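Local coordinates for protein fluoroacetyl coenzyme A thioesterase (Streptomyces cattleya, PDB 3KUV) that hydrolyses fluoroacetyl-CoA to fluoroacetate and CoA before it can react with citrate synthase, and so confers fluoroacetate resistance, at residues 47-52 and 86-91. The protein carries 1 engineered substitution. Sequence-based numbering, arbitrary orientation.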
ATOM      1  N   GLY B  47       3.389  -1.810   2.424  1.00  9.05           N
ATOM      2  CA  GLY B  47       3.639  -2.218   3.821  1.00  9.18           C
ATOM      3  C   GLY B  47       5.119  -2.588   4.016  1.00  8.87           C
ATOM      4  O   GLY B  47       5.657  -2.439   5.129  1.00 10.07           O
ATOM      5  N   LEU B  48       5.752  -3.193   3.006  1.00  9.52           N
ATOM      6  CA  LEU B  48       7.158  -3.588   3.141  1.00  8.03           C
ATOM      7  C   LEU B  48       8.060  -2.365   3.191  1.00  9.28           C
ATOM      8  O   LEU B  48       9.072  -2.390   3.938  1.00  9.11           O
ATOM      9  CB  LEU B  48       7.542  -4.437   1.885  1.00 11.84           C
ATOM     10  CG  LEU B  48       8.959  -5.102   1.974  1.00 10.65           C
ATOM     11  CD1 LEU B  48       8.985  -6.221   3.069  1.00 14.48           C
ATOM     12  CD2 LEU B  48       9.258  -5.720   0.608  1.00 11.62           C
ATOM     13  N   MET B  49       7.726  -1.345   2.393  1.00  8.45           N
ATOM     14  CA  MET B  49       8.517  -0.072   2.491  1.00 10.52           C
ATOM     15  C   MET B  49       8.341   0.561   3.878  1.00 11.01           C
ATOM     16  O   MET B  49       9.299   1.027   4.503  1.00 10.24           O
ATOM     17  CB  MET B  49       7.971   0.906   1.417  1.00  8.67           C
ATOM     18  CG  MET B  49       8.476   0.391   0.079  1.00 10.70           C
ATOM     19  SD  MET B  49       7.780   1.388  -1.272  1.00 12.95           S
ATOM     20  CE  MET B  49       8.980   1.009  -2.649  1.00 12.72           C
ATOM     21  N   GLU B  50       7.131   0.548   4.424  1.00 10.18           N
ATOM     22  CA  GLU B  50       6.929   1.024   5.788  1.00  9.27           C
ATOM     23  C   GLU B  50       7.802   0.224   6.741  1.00 10.66           C
ATOM     24  O   GLU B  50       8.432   0.789   7.629  1.00 11.38           O
ATOM     25  CB  GLU B  50       5.458   0.909   6.263  1.00 11.12           C
ATOM     26  CG  GLU B  50       4.536   1.837   5.473  1.00 14.21           C
ATOM     27  CD  GLU B  50       3.228   2.019   6.264  1.00 17.09           C
ATOM     28  OE1 GLU B  50       3.193   2.619   7.376  1.00 15.53           O
ATOM     29  OE2 GLU B  50       2.132   1.544   5.791  1.00 22.10           O
ATOM     30  N   TRP B  51       7.745  -1.099   6.635  1.00 10.12           N
ATOM     31  CA  TRP B  51       8.502  -1.966   7.536  1.00 10.28           C
ATOM     32  C   TRP B  51       9.995  -1.627   7.498  1.00  9.83           C
ATOM     33  O   TRP B  51      10.633  -1.571   8.579  1.00 10.52           O
ATOM     34  CB  TRP B  51       8.212  -3.414   7.093  1.00 11.54           C
ATOM     35  CG  TRP B  51       8.709  -4.537   8.045  1.00 10.43           C
ATOM     36  CD1 TRP B  51       9.447  -4.401   9.230  1.00 13.50           C
ATOM     37  CD2 TRP B  51       8.628  -5.933   7.751  1.00 12.31           C
ATOM     38  NE1 TRP B  51       9.750  -5.704   9.726  1.00 13.05           N
ATOM     39  CE2 TRP B  51       9.302  -6.637   8.813  1.00 12.72           C
ATOM     40  CE3 TRP B  51       8.092  -6.667   6.660  1.00 15.03           C
ATOM     41  CZ2 TRP B  51       9.416  -8.038   8.803  1.00 15.58           C
ATOM     42  CZ3 TRP B  51       8.217  -8.081   6.647  1.00 16.91           C
ATOM     43  CH2 TRP B  51       8.882  -8.736   7.760  1.00 18.34           C
ATOM     44  N   ALA B  52      10.571  -1.491   6.324  1.00  9.43           N
ATOM     45  CA  ALA B  52      11.964  -1.076   6.214  1.00  9.73           C
ATOM     46  C   ALA B  52      12.207   0.198   7.010  1.00 11.83           C
ATOM     47  O   ALA B  52      13.207   0.245   7.731  1.00 11.69           O
ATOM     48  CB  ALA B  52      12.352  -0.870   4.756  1.00  9.92           C
ATOM     49  N   VAL B  86      12.736  -9.410  -2.541  1.00  8.41           N
ATOM     50  CA  VAL B  86      12.552  -7.963  -2.735  1.00  9.73           C
ATOM     51  C   VAL B  86      13.512  -7.281  -1.726  1.00  9.93           C
ATOM     52  O   VAL B  86      13.474  -7.568  -0.478  1.00 10.90           O
ATOM     53  CB  VAL B  86      11.106  -7.533  -2.505  1.00  9.42           C
ATOM     54  CG1 VAL B  86      11.047  -5.946  -2.493  1.00 10.72           C
ATOM     55  CG2 VAL B  86      10.263  -8.071  -3.633  1.00 11.43           C
ATOM     56  N   THR B  87      14.394  -6.425  -2.206  1.00  9.99           N
ATOM     57  CA  THR B  87      15.253  -5.607  -1.327  1.00 10.28           C
ATOM     58  C   THR B  87      14.696  -4.186  -1.409  1.00  9.40           C
ATOM     59  O   THR B  87      14.664  -3.607  -2.496  1.00  9.54           O
ATOM     60  CB  THR B  87      16.721  -5.618  -1.771  1.00 12.43           C
ATOM     61  OG1 THR B  87      17.259  -6.956  -1.660  1.00 12.47           O
ATOM     62  CG2 THR B  87      17.577  -4.645  -0.949  1.00 12.75           C
ATOM     63  N   VAL B  88      14.312  -3.639  -0.247  1.00  8.91           N
ATOM     64  CA  VAL B  88      13.932  -2.242  -0.134  1.00  9.88           C
ATOM     65  C   VAL B  88      15.168  -1.495   0.349  1.00 10.52           C
ATOM     66  O   VAL B  88      15.791  -1.919   1.371  1.00 10.54           O
ATOM     67  CB  VAL B  88      12.786  -2.035   0.860  1.00 10.56           C
ATOM     68  CG1 VAL B  88      12.488  -0.547   1.077  1.00 12.11           C
ATOM     69  CG2 VAL B  88      11.467  -2.745   0.356  1.00 12.72           C
ATOM     70  N   THR B  89      15.518  -0.382  -0.301  1.00  8.54           N
ATOM     71  CA  THR B  89      16.560   0.540   0.225  1.00 12.03           C
ATOM     72  C   THR B  89      15.830   1.789   0.706  1.00 10.88           C
ATOM     73  O   THR B  89      15.037   2.374  -0.090  1.00 12.02           O
ATOM     74  CB  THR B  89      17.526   0.902  -0.911  1.00 11.76           C
ATOM     75  OG1 THR B  89      18.174  -0.320  -1.332  1.00 13.67           O
ATOM     76  CG2 THR B  89      18.636   1.825  -0.400  1.00 14.47           C
ATOM     77  N   ALA B  90      16.005   2.163   1.962  1.00 10.93           N
ATOM     78  CA  ALA B  90      15.347   3.382   2.541  1.00 10.84           C
ATOM     79  C   ALA B  90      16.457   4.359   2.899  1.00 12.36           C
ATOM     80  O   ALA B  90      17.392   4.003   3.604  1.00 12.37           O
ATOM     81  CB  ALA B  90      14.607   3.047   3.792  1.00 11.32           C
ATOM     82  N   GLU B  91      16.308   5.588   2.510  1.00 12.72           N
ATOM     83  CA  GLU B  91      17.377   6.586   2.703  1.00 13.47           C
ATOM     84  C   GLU B  91      16.710   7.745   3.380  1.00 14.44           C
ATOM     85  O   GLU B  91      15.763   8.358   2.872  1.00 13.59           O
ATOM     86  CB  GLU B  91      17.937   6.979   1.381  1.00 14.46           C
ATOM     87  CG  GLU B  91      19.169   7.858   1.607  1.00 17.98           C
ATOM     88  CD  GLU B  91      19.960   8.172   0.333  1.00 19.45           C
ATOM     89  OE1 GLU B  91      19.765   7.523  -0.758  1.00 24.08           O
ATOM     90  OE2 GLU B  91      20.832   9.075   0.457  1.00 22.68           O
TER
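Val88 meets three residues of the helix, and every touch is apolar. Its two methyls divide the work. Val88 CG1 lies 3.7 Å from Ala52 CB and 4.2 Å from Met49 CG. Val88 CG2 sits beside the end of Leu48, 3.7 Å from Leu48 CD2. This split follows from the Val88 rotamer, with CG1 anti to the backbone N (chi1 174°). The side chains of Leu48 and Val88 slide past each other, pointing opposite ways. Leu48 CD2 also reaches Val86, 3.6 Å from Val86 CG1, and so bridges two residues on the same face of the strand.

This is the central helix of a hot dog fold, helix 42-57, resting on the antiparallel sheet that wraps it. The axes of segments 47-52 and 86-91 approach to 8.5 Å, with their N-to-C directions 52° apart. The backbones come nearest at Met49 and Val88, with CA atoms 6.4 Å apart, and next at Ala52 and Ala90.

Thr87 and Thr89 lie on the far face of the strand. Active-site Glu50 leaves the helix away from the strand and forms a salt bridge with substrate-binding Arg120. At the subunit interface, Trp51 NE1 donates a hydrogen bond to Glu32 of the second subunit.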